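Local coordinates for galactofuranose-binding protein YtfQ (Escherichia coli, PDB 2VK2) that binds alpha- and beta-galactofuranose in the periplasm as the solute-binding component of the YtfQRT-YjfF ABC transporter, at residues 8-13 against 63-68; 50-55 against 73-78; 57-62 against 82-87. One frame throughout, in Å; residues are numbered along the deposited sequence.

Contact 1 of 3, residues 8-13 against 63-68. With GZL (beta-D-galactofuranose), chain B.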
loop_
_atom_site.group_PDB
_atom_site.type_symbol
_atom_site.label_atom_id
_atom_site.label_comp_id
_atom_site.label_asym_id
_atom_site.label_seq_id
_atom_site.Cartn_x
_atom_site.Cartn_y
_atom_site.Cartn_z
ATOM N N SER A 8 8.449 -10.398 -9.203
ATOM C CA SER A 8 7.968 -11.105 -8.027
ATOM C C SER A 8 6.954 -10.216 -7.315
ATOM O O SER A 8 7.320 -9.256 -6.634
ATOM C CB SER A 8 9.113 -11.467 -7.080
ATOM O OG SER A 8 8.600 -12.082 -5.912
ATOM N N GLN A 9 5.682 -10.553 -7.504
ATOM C CA GLN A 9 4.551 -9.821 -6.953
ATOM C C GLN A 9 4.145 -10.471 -5.626
ATOM O O GLN A 9 4.285 -11.684 -5.456
ATOM C CB GLN A 9 3.409 -9.856 -7.990
ATOM C CG GLN A 9 2.104 -9.135 -7.646
ATOM C CD GLN A 9 2.298 -7.680 -7.271
ATOM O OE1 GLN A 9 2.987 -7.373 -6.306
ATOM N NE2 GLN A 9 1.661 -6.775 -8.014
ATOM N N VAL A 10 3.665 -9.661 -4.684
ATOM C CA VAL A 10 3.293 -10.146 -3.349
ATOM C C VAL A 10 2.135 -11.131 -3.431
ATOM O O VAL A 10 2.139 -12.179 -2.782
ATOM C CB VAL A 10 2.877 -8.975 -2.422
ATOM C CG1 VAL A 10 2.357 -9.493 -1.080
ATOM C CG2 VAL A 10 4.031 -8.009 -2.218
ATOM N N GLY A 11 1.144 -10.772 -4.239
ATOM C CA GLY A 11 -0.095 -11.525 -4.353
ATOM C C GLY A 11 -1.183 -10.616 -4.886
ATOM O O GLY A 11 -0.911 -9.733 -5.693
ATOM N N SER A 12 -2.411 -10.830 -4.427
ATOM C CA SER A 12 -3.560 -10.036 -4.863
ATOM C C SER A 12 -4.461 -9.735 -3.670
ATOM O O SER A 12 -5.683 -9.879 -3.744
ATOM C CB SER A 12 -4.335 -10.790 -5.948
ATOM O OG SER A 12 -4.757 -12.054 -5.470
ATOM N N GLU A 13 -3.849 -9.307 -2.570
ATOM C CA GLU A 13 -4.560 -9.132 -1.304
ATOM C C GLU A 13 -5.528 -7.948 -1.311
ATOM O O GLU A 13 -6.485 -7.935 -0.535
ATOM C CB GLU A 13 -3.577 -9.023 -0.123
ATOM C CG GLU A 13 -2.770 -7.719 -0.017
ATOM C CD GLU A 13 -1.608 -7.607 -0.996
ATOM O OE1 GLU A 13 -1.326 -8.565 -1.749
ATOM O OE2 GLU A 13 -0.975 -6.532 -1.009
ATOM N N PHE A 63 11.973 -7.275 -10.960
ATOM C CA PHE A 63 11.192 -6.343 -10.153
ATOM C C PHE A 63 10.691 -7.135 -8.953
ATOM O O PHE A 63 10.249 -8.273 -9.102
ATOM C CB PHE A 63 9.977 -5.819 -10.929
ATOM C CG PHE A 63 10.289 -4.839 -12.043
ATOM C CD1 PHE A 63 11.588 -4.529 -12.441
ATOM C CD2 PHE A 63 9.234 -4.246 -12.727
ATOM C CE1 PHE A 63 11.812 -3.625 -13.476
ATOM C CE2 PHE A 63 9.457 -3.356 -13.758
ATOM C CZ PHE A 63 10.742 -3.043 -14.134
ATOM N N ILE A 64 10.759 -6.547 -7.763
ATOM C CA ILE A 64 10.243 -7.199 -6.564
ATOM C C ILE A 64 9.397 -6.199 -5.803
ATOM O O ILE A 64 9.833 -5.076 -5.584
ATOM C CB ILE A 64 11.368 -7.663 -5.609
ATOM C CG1 ILE A 64 12.360 -8.593 -6.313
ATOM C CG2 ILE A 64 10.778 -8.361 -4.383
ATOM C CD1 ILE A 64 13.621 -8.838 -5.501
ATOM N N ALA A 65 8.193 -6.608 -5.415
ATOM C CA ALA A 65 7.419 -5.886 -4.409
ATOM C C ALA A 65 7.644 -6.647 -3.107
ATOM O O ALA A 65 7.027 -7.683 -2.891
ATOM C CB ALA A 65 5.945 -5.858 -4.786
ATOM N N PRO A 66 8.582 -6.174 -2.264
ATOM C CA PRO A 66 9.003 -6.998 -1.124
ATOM C C PRO A 66 7.958 -7.046 -0.012
ATOM O O PRO A 66 7.650 -6.018 0.581
ATOM C CB PRO A 66 10.281 -6.300 -0.643
ATOM C CG PRO A 66 10.108 -4.886 -1.040
ATOM C CD PRO A 66 9.319 -4.898 -2.321
ATOM N N VAL A 67 7.433 -8.235 0.277
ATOM C CA VAL A 67 6.292 -8.341 1.190
ATOM C C VAL A 67 6.621 -7.762 2.570
ATOM O O VAL A 67 5.804 -7.044 3.154
ATOM C CB VAL A 67 5.757 -9.795 1.296
ATOM C CG1 VAL A 67 6.817 -10.747 1.839
ATOM C CG2 VAL A 67 4.489 -9.840 2.143
ATOM N N VAL A 68 7.819 -8.066 3.068
ATOM C CA VAL A 68 8.342 -7.482 4.304
ATOM C C VAL A 68 9.721 -6.885 4.027
ATOM O O VAL A 68 10.301 -7.138 2.974
ATOM C CB VAL A 68 8.429 -8.526 5.438
ATOM C CG1 VAL A 68 7.043 -9.070 5.768
ATOM C CG2 VAL A 68 9.389 -9.657 5.073
HETATM C C6 GZL B . 1.455 0.060 -1.094
HETATM C C5 GZL B . 1.407 -1.200 -0.620
HETATM C C4 GZL B . 0.167 -1.831 -0.015
HETATM C C3 GZL B . -1.195 -1.222 -0.205
HETATM C C2 GZL B . -2.074 -2.160 -0.532
HETATM O O6 GZL B . 2.581 0.574 -1.599
HETATM O O5 GZL B . 2.529 -1.928 -0.590
HETATM O O4 GZL B . -0.003 -3.165 -0.512
HETATM O O3 GZL B . -1.453 0.061 0.023
HETATM C C1 GZL B . -1.387 -3.465 -0.723
HETATM O O2 GZL B . -3.390 -2.040 -0.715
HETATM O O1 GZL B . -1.826 -4.438 0.219
#
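Ser8 and Ile64 pair as neighbours on two parallel strands. Two backbone hydrogen bonds bracket the pair: Ser8 N gives to Phe63 O at 2.8 Å, and Ala65 N gives to Ser8 O at 3.0 Å. The second is the straighter, with 171° at the hydrogen.

Beyond the strand ends the contact becomes mostly apolar. Val10 divides its two methyls. CG2 presses against Ala65 O at 3.1 Å, a tight contact, and also touches Ala65 CB. CG1 sits anti to the backbone N (chi1 174°) and reaches Val67 CG2 at 3.9 Å. The two valine side chains lie nearly perpendicular.

Gln9 folds back at chi2, and its OE1 receives the N-H of Val10 through an in-plane lone pair. Arg17 NH1 also grips this oxygen, and NE2 is bonded to Thr21 and Glu20, which holds the amide from both ends.

As in related periplasmic binding proteins, loops after parallel strands serve the sugar site. Galactofuranose O1 gives a 2.6 Å hydrogen bond to Glu13 OE2, and Val67 O binds sugar-binding Arg91.

Strands 4-9 and 61-64 are adjacent in the six-stranded parallel sheet. Helix 44-57 packs on Ser8 and Ile64 through Val51.

Contact 2 of 3, residues 50-55 against 73-78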
loop_
_atom_site.group_PDB
_atom_site.type_symbol
_atom_site.label_atom_id
_atom_site.label_comp_id
_atom_site.label_asym_id
_atom_site.label_seq_id
_atom_site.Cartn_x
_atom_site.Cartn_y
_atom_site.Cartn_z
ATOM N N ALA A 50 10.880 -17.388 -6.434
ATOM C CA ALA A 50 10.601 -16.795 -7.743
ATOM C C ALA A 50 11.795 -15.998 -8.258
ATOM O O ALA A 50 12.163 -16.112 -9.428
ATOM C CB ALA A 50 9.365 -15.911 -7.676
ATOM N N VAL A 51 12.399 -15.197 -7.384
ATOM C CA VAL A 51 13.573 -14.413 -7.751
ATOM C C VAL A 51 14.714 -15.335 -8.179
ATOM O O VAL A 51 15.369 -15.085 -9.192
ATOM C CB VAL A 51 14.017 -13.491 -6.600
ATOM C CG1 VAL A 51 15.343 -12.820 -6.917
ATOM C CG2 VAL A 51 12.943 -12.449 -6.326
ATOM N N ARG A 52 14.930 -16.409 -7.428
ATOM C CA ARG A 52 15.947 -17.398 -7.791
ATOM C C ARG A 52 15.679 -18.031 -9.149
ATOM O O ARG A 52 16.612 -18.249 -9.925
ATOM C CB ARG A 52 16.070 -18.473 -6.711
ATOM C CG ARG A 52 16.803 -17.957 -5.512
ATOM C CD ARG A 52 16.954 -18.971 -4.407
ATOM N NE ARG A 52 17.760 -18.388 -3.334
ATOM C CZ ARG A 52 17.684 -18.717 -2.047
ATOM N NH1 ARG A 52 16.823 -19.631 -1.619
ATOM N NH2 ARG A 52 18.472 -18.103 -1.173
ATOM N N SER A 53 14.414 -18.311 -9.445
ATOM C CA SER A 53 14.045 -18.839 -10.756
ATOM C C SER A 53 14.345 -17.827 -11.862
ATOM O O SER A 53 14.893 -18.191 -12.901
ATOM C CB SER A 53 12.570 -19.233 -10.789
ATOM O OG SER A 53 12.210 -19.745 -12.059
ATOM N N PHE A 54 13.992 -16.563 -11.642
ATOM C CA PHE A 54 14.275 -15.519 -12.627
ATOM C C PHE A 54 15.777 -15.383 -12.879
ATOM O O PHE A 54 16.199 -15.193 -14.019
ATOM C CB PHE A 54 13.709 -14.165 -12.184
ATOM C CG PHE A 54 12.198 -14.094 -12.159
ATOM C CD1 PHE A 54 11.418 -14.713 -13.134
ATOM C CD2 PHE A 54 11.555 -13.362 -11.169
ATOM C CE1 PHE A 54 10.029 -14.619 -13.100
ATOM C CE2 PHE A 54 10.167 -13.265 -11.140
ATOM C CZ PHE A 54 9.410 -13.898 -12.103
ATOM N N VAL A 55 16.579 -15.477 -11.822
ATOM C CA VAL A 55 18.036 -15.434 -11.958
ATOM C C VAL A 55 18.528 -16.611 -12.800
ATOM O O VAL A 55 19.308 -16.427 -13.733
ATOM C CB VAL A 55 18.746 -15.433 -10.584
ATOM C CG1 VAL A 55 20.248 -15.647 -10.751
ATOM C CG2 VAL A 55 18.464 -14.132 -9.846
ATOM N N GLU A 73 18.848 -9.955 1.816
ATOM C CA GLU A 73 20.264 -9.864 1.437
ATOM C C GLU A 73 20.761 -11.071 0.639
ATOM O O GLU A 73 21.362 -10.887 -0.411
ATOM C CB GLU A 73 21.170 -9.616 2.651
ATOM C CG GLU A 73 20.937 -8.285 3.361
ATOM C CD GLU A 73 19.913 -8.369 4.482
ATOM O OE1 GLU A 73 19.121 -9.337 4.511
ATOM O OE2 GLU A 73 19.900 -7.457 5.337
ATOM N N PRO A 74 20.518 -12.302 1.127
ATOM C CA PRO A 74 21.036 -13.457 0.389
ATOM C C PRO A 74 20.596 -13.522 -1.077
ATOM O O PRO A 74 21.439 -13.679 -1.961
ATOM C CB PRO A 74 20.501 -14.651 1.186
ATOM C CG PRO A 74 20.340 -14.123 2.567
ATOM C CD PRO A 74 19.838 -12.721 2.366
ATOM N N VAL A 75 19.301 -13.381 -1.347
ATOM C CA VAL A 75 18.821 -13.502 -2.723
ATOM C C VAL A 75 19.240 -12.309 -3.590
ATOM O O VAL A 75 19.500 -12.475 -4.780
ATOM C CB VAL A 75 17.292 -13.756 -2.798
ATOM C CG1 VAL A 75 16.481 -12.468 -2.595
ATOM C CG2 VAL A 75 16.947 -14.422 -4.122
ATOM N N LEU A 76 19.334 -11.119 -2.997
ATOM C CA LEU A 76 19.797 -9.950 -3.741
ATOM C C LEU A 76 21.280 -10.071 -4.102
ATOM O O LEU A 76 21.695 -9.614 -5.167
ATOM C CB LEU A 76 19.532 -8.657 -2.966
ATOM C CG LEU A 76 18.055 -8.277 -2.834
ATOM C CD1 LEU A 76 17.911 -7.036 -1.976
ATOM C CD2 LEU A 76 17.416 -8.059 -4.204
ATOM N N LYS A 77 22.072 -10.690 -3.226
ATOM C CA LYS A 77 23.469 -10.985 -3.547
ATOM C C LYS A 77 23.562 -11.941 -4.732
ATOM O O LYS A 77 24.419 -11.777 -5.595
ATOM C CB LYS A 77 24.202 -11.558 -2.331
ATOM C CG LYS A 77 24.519 -10.514 -1.285
ATOM C CD LYS A 77 24.946 -11.144 0.024
ATOM C CE LYS A 77 25.204 -10.083 1.070
ATOM N NZ LYS A 77 25.662 -10.674 2.349
ATOM N N GLU A 78 22.661 -12.917 -4.788
ATOM C CA GLU A 78 22.613 -13.849 -5.912
ATOM C C GLU A 78 22.292 -13.133 -7.228
ATOM O O GLU A 78 22.936 -13.379 -8.247
ATOM C CB GLU A 78 21.603 -14.968 -5.645
ATOM C CG GLU A 78 22.021 -15.896 -4.510
ATOM C CD GLU A 78 20.916 -16.834 -4.064
ATOM O OE1 GLU A 78 20.016 -17.127 -4.874
ATOM O OE2 GLU A 78 20.959 -17.289 -2.902
#
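The guanidinium of Arg52 and the carboxylate of Glu78 lie nearly coplanar, their planes 15° apart. Glu78 OE1 stands at the guanidinium edge, near its plane. Val75 CG2 approaches the same group obliquely. The grip is side-on and bidentate. Arg52 NE gives to Glu78 OE1 at 3.0 Å, on the syn lone pair of that oxygen. Arg52 NH2 gives to Glu78 OE2 at 3.1 Å, from the syn side but 24° out of the carboxylate plane. Both bonds are clearly bent.

Arg52 is extended from CG to NE, and Glu78 is extended beyond CG. Extended in this way, the two side chains meet across the groove between helix 44-57 and helix 73-81. The short axis segments run 10.0 Å apart and almost parallel, at 10°.

Val75 packs next to the ion pair. Its CG2, anti to the backbone N, meets Val51 CG1 at 3.6 Å and the aliphatic CG of Arg52 at 3.8 Å. Val55 adds a looser contact, its CG1 4.3 Å from Glu78 O.

The buried valines and the charged pair do different work. Val51 and Val75 fill the groove next to the sheet. Arg52 and Glu78 close its outer side. Two bonds to two oxygens fix the rotation of both flat groups, and the pairing probably offsets the two charges at this surface.

Contact 3 of 3, residues 57-62 against 82-87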
loop_
_atom_site.group_PDB
_atom_site.type_symbol
_atom_site.label_atom_id
_atom_site.label_comp_id
_atom_site.label_asym_id
_atom_site.label_seq_id
_atom_site.Cartn_x
_atom_site.Cartn_y
_atom_site.Cartn_z
ATOM N N GLN A 57 16.900 -18.359 -14.977
ATOM C CA GLN A 57 16.439 -18.185 -16.356
ATOM C C GLN A 57 17.242 -17.157 -17.144
ATOM O O GLN A 57 17.285 -17.222 -18.368
ATOM C CB GLN A 57 14.970 -17.770 -16.369
ATOM C CG GLN A 57 14.018 -18.846 -15.922
ATOM C CD GLN A 57 12.604 -18.333 -15.838
ATOM O OE1 GLN A 57 12.049 -17.875 -16.833
ATOM N NE2 GLN A 57 12.013 -18.396 -14.651
ATOM N N GLY A 58 17.863 -16.205 -16.457
ATOM C CA GLY A 58 18.629 -15.159 -17.125
ATOM C C GLY A 58 17.767 -14.048 -17.699
ATOM O O GLY A 58 18.027 -13.560 -18.798
ATOM N N VAL A 59 16.745 -13.630 -16.955
ATOM C CA VAL A 59 15.960 -12.452 -17.336
ATOM C C VAL A 59 16.860 -11.217 -17.319
ATOM O O VAL A 59 17.930 -11.223 -16.712
ATOM C CB VAL A 59 14.743 -12.224 -16.402
ATOM C CG1 VAL A 59 13.819 -13.431 -16.418
ATOM C CG2 VAL A 59 15.192 -11.896 -14.981
ATOM N N ASP A 60 16.423 -10.158 -17.992
ATOM C CA ASP A 60 17.214 -8.931 -18.091
ATOM C C ASP A 60 17.135 -8.072 -16.840
ATOM O O ASP A 60 18.042 -7.296 -16.559
ATOM C CB ASP A 60 16.766 -8.104 -19.293
ATOM C CG ASP A 60 16.990 -8.821 -20.595
ATOM O OD1 ASP A 60 18.159 -8.921 -21.016
ATOM O OD2 ASP A 60 16.008 -9.307 -21.187
ATOM N N ALA A 61 16.038 -8.192 -16.105
ATOM C CA ALA A 61 15.850 -7.412 -14.894
ATOM C C ALA A 61 14.827 -8.104 -14.026
ATOM O O ALA A 61 13.998 -8.864 -14.524
ATOM C CB ALA A 61 15.396 -6.004 -15.231
ATOM N N ILE A 62 14.908 -7.848 -12.727
ATOM C CA ILE A 62 13.961 -8.392 -11.764
ATOM C C ILE A 62 13.301 -7.243 -11.014
ATOM O O ILE A 62 13.977 -6.335 -10.538
ATOM C CB ILE A 62 14.654 -9.368 -10.788
ATOM C CG1 ILE A 62 15.095 -10.619 -11.553
ATOM C CG2 ILE A 62 13.718 -9.755 -9.641
ATOM C CD1 ILE A 62 16.074 -11.498 -10.806
ATOM N N ALA A 82 24.806 -12.436 -10.485
ATOM C CA ALA A 82 24.352 -12.769 -11.837
ATOM C C ALA A 82 24.283 -11.540 -12.749
ATOM O O ALA A 82 23.960 -11.665 -13.930
ATOM C CB ALA A 82 22.991 -13.447 -11.776
ATOM N N GLU A 83 24.574 -10.361 -12.196
ATOM C CA GLU A 83 24.556 -9.096 -12.931
ATOM C C GLU A 83 23.176 -8.780 -13.514
ATOM O O GLU A 83 23.057 -8.251 -14.618
ATOM C CB GLU A 83 25.648 -9.080 -14.012
ATOM C CG GLU A 83 27.048 -9.312 -13.449
ATOM C CD GLU A 83 28.125 -9.324 -14.516
ATOM O OE1 GLU A 83 28.080 -8.469 -15.425
ATOM O OE2 GLU A 83 29.023 -10.188 -14.432
ATOM N N ILE A 84 22.136 -9.092 -12.743
ATOM C CA ILE A 84 20.762 -8.794 -13.124
ATOM C C ILE A 84 20.256 -7.666 -12.224
ATOM O O ILE A 84 20.143 -7.853 -11.009
ATOM C CB ILE A 84 19.859 -10.035 -12.975
ATOM C CG1 ILE A 84 20.332 -11.151 -13.912
ATOM C CG2 ILE A 84 18.399 -9.682 -13.271
ATOM C CD1 ILE A 84 19.617 -12.465 -13.715
ATOM N N PRO A 85 19.963 -6.486 -12.805
ATOM C CA PRO A 85 19.510 -5.362 -11.985
ATOM C C PRO A 85 18.154 -5.621 -11.336
ATOM O O PRO A 85 17.284 -6.253 -11.944
ATOM C CB PRO A 85 19.424 -4.206 -12.987
ATOM C CG PRO A 85 19.227 -4.861 -14.297
ATOM C CD PRO A 85 20.025 -6.124 -14.232
ATOM N N VAL A 86 18.001 -5.133 -10.109
ATOM C CA VAL A 86 16.789 -5.335 -9.321
ATOM C C VAL A 86 16.141 -3.992 -9.014
ATOM O O VAL A 86 16.815 -3.037 -8.624
ATOM C CB VAL A 86 17.095 -6.081 -8.005
ATOM C CG1 VAL A 86 15.867 -6.114 -7.095
ATOM C CG2 VAL A 86 17.577 -7.490 -8.307
ATOM N N PHE A 87 14.824 -3.930 -9.210
ATOM C CA PHE A 87 14.036 -2.736 -8.933
ATOM C C PHE A 87 12.959 -3.100 -7.925
ATOM O O PHE A 87 12.259 -4.093 -8.094
ATOM C CB PHE A 87 13.397 -2.215 -10.224
ATOM C CG PHE A 87 14.393 -1.883 -11.302
ATOM C CD1 PHE A 87 14.740 -0.565 -11.564
ATOM C CD2 PHE A 87 14.994 -2.890 -12.044
ATOM C CE1 PHE A 87 15.668 -0.258 -12.550
ATOM C CE2 PHE A 87 15.921 -2.587 -13.029
ATOM C CZ PHE A 87 16.259 -1.272 -13.280
#
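Ile84 points its CB toward segment 57-62 and branches there. CG2, anti to the backbone N, meets Ala61 CA at 3.8 Å and Ile62 CG1 at the same distance. CG1 takes the other course, anti to the carbonyl carbon (chi1 -62°), and passes Val59 O at 3.7 Å. The tip, CD1, lies beside that same oxygen and comes within 4.5 Å of Gly58 CA. Cutting this residue back to an alanine removes both branches and is likely to open a gap between Ile62, Ala61 and the Val59 carbonyl.

The backbones meet in parallel, with Ile62 facing Val86. Ile62 N gives to Pro85 O at 3.0 Å, and Phe87 N gives to Ile62 O at 2.9 Å. A short CA-H...O contact from Val86 CA joins the second bond at Ile62 O. This oxygen also lies in the plane of the Phe87 ring, at its edge.

Ala61 CB approaches Phe87 CE2 and Pro85 CG, each at 4.1 Å. Both segments begin where a helix stops, and Gly58 and Glu83 turn the chain in Schellman motifs with positive phi.

Strands 61-64 and 86-89 are joined through helix 73-81 as a beta-alpha-beta unit. Helices 44-57 and 73-81 cover the sheet face that carries Ile62 and Val86. Helix 252-265 packs on Ala61 and Phe87.

How the contacts relate
From the N terminus, strand 4-9 opens contact 1. The chain then runs through helix 15-31, strand 34-39 and helix 44-57 before strand 61-64 closes it. Helix 44-57 has by then opened contact 2, and residues 57-62 have opened contact 3. Helix 73-81 closes contact 2, and strand 86-89 closes contact 3. The three loops thus cross pairwise, and none nests inside another. Contacts 1 and 3 share strand 61-64, which is hydrogen-bonded to strand 4-9 on one edge and strand 86-89 on the other. Contact 2 joins the two helices flanking that strand in sequence. Leu76 packs on Ile64, and Val55 packs on Ile62, tying the helix pair to the sheet.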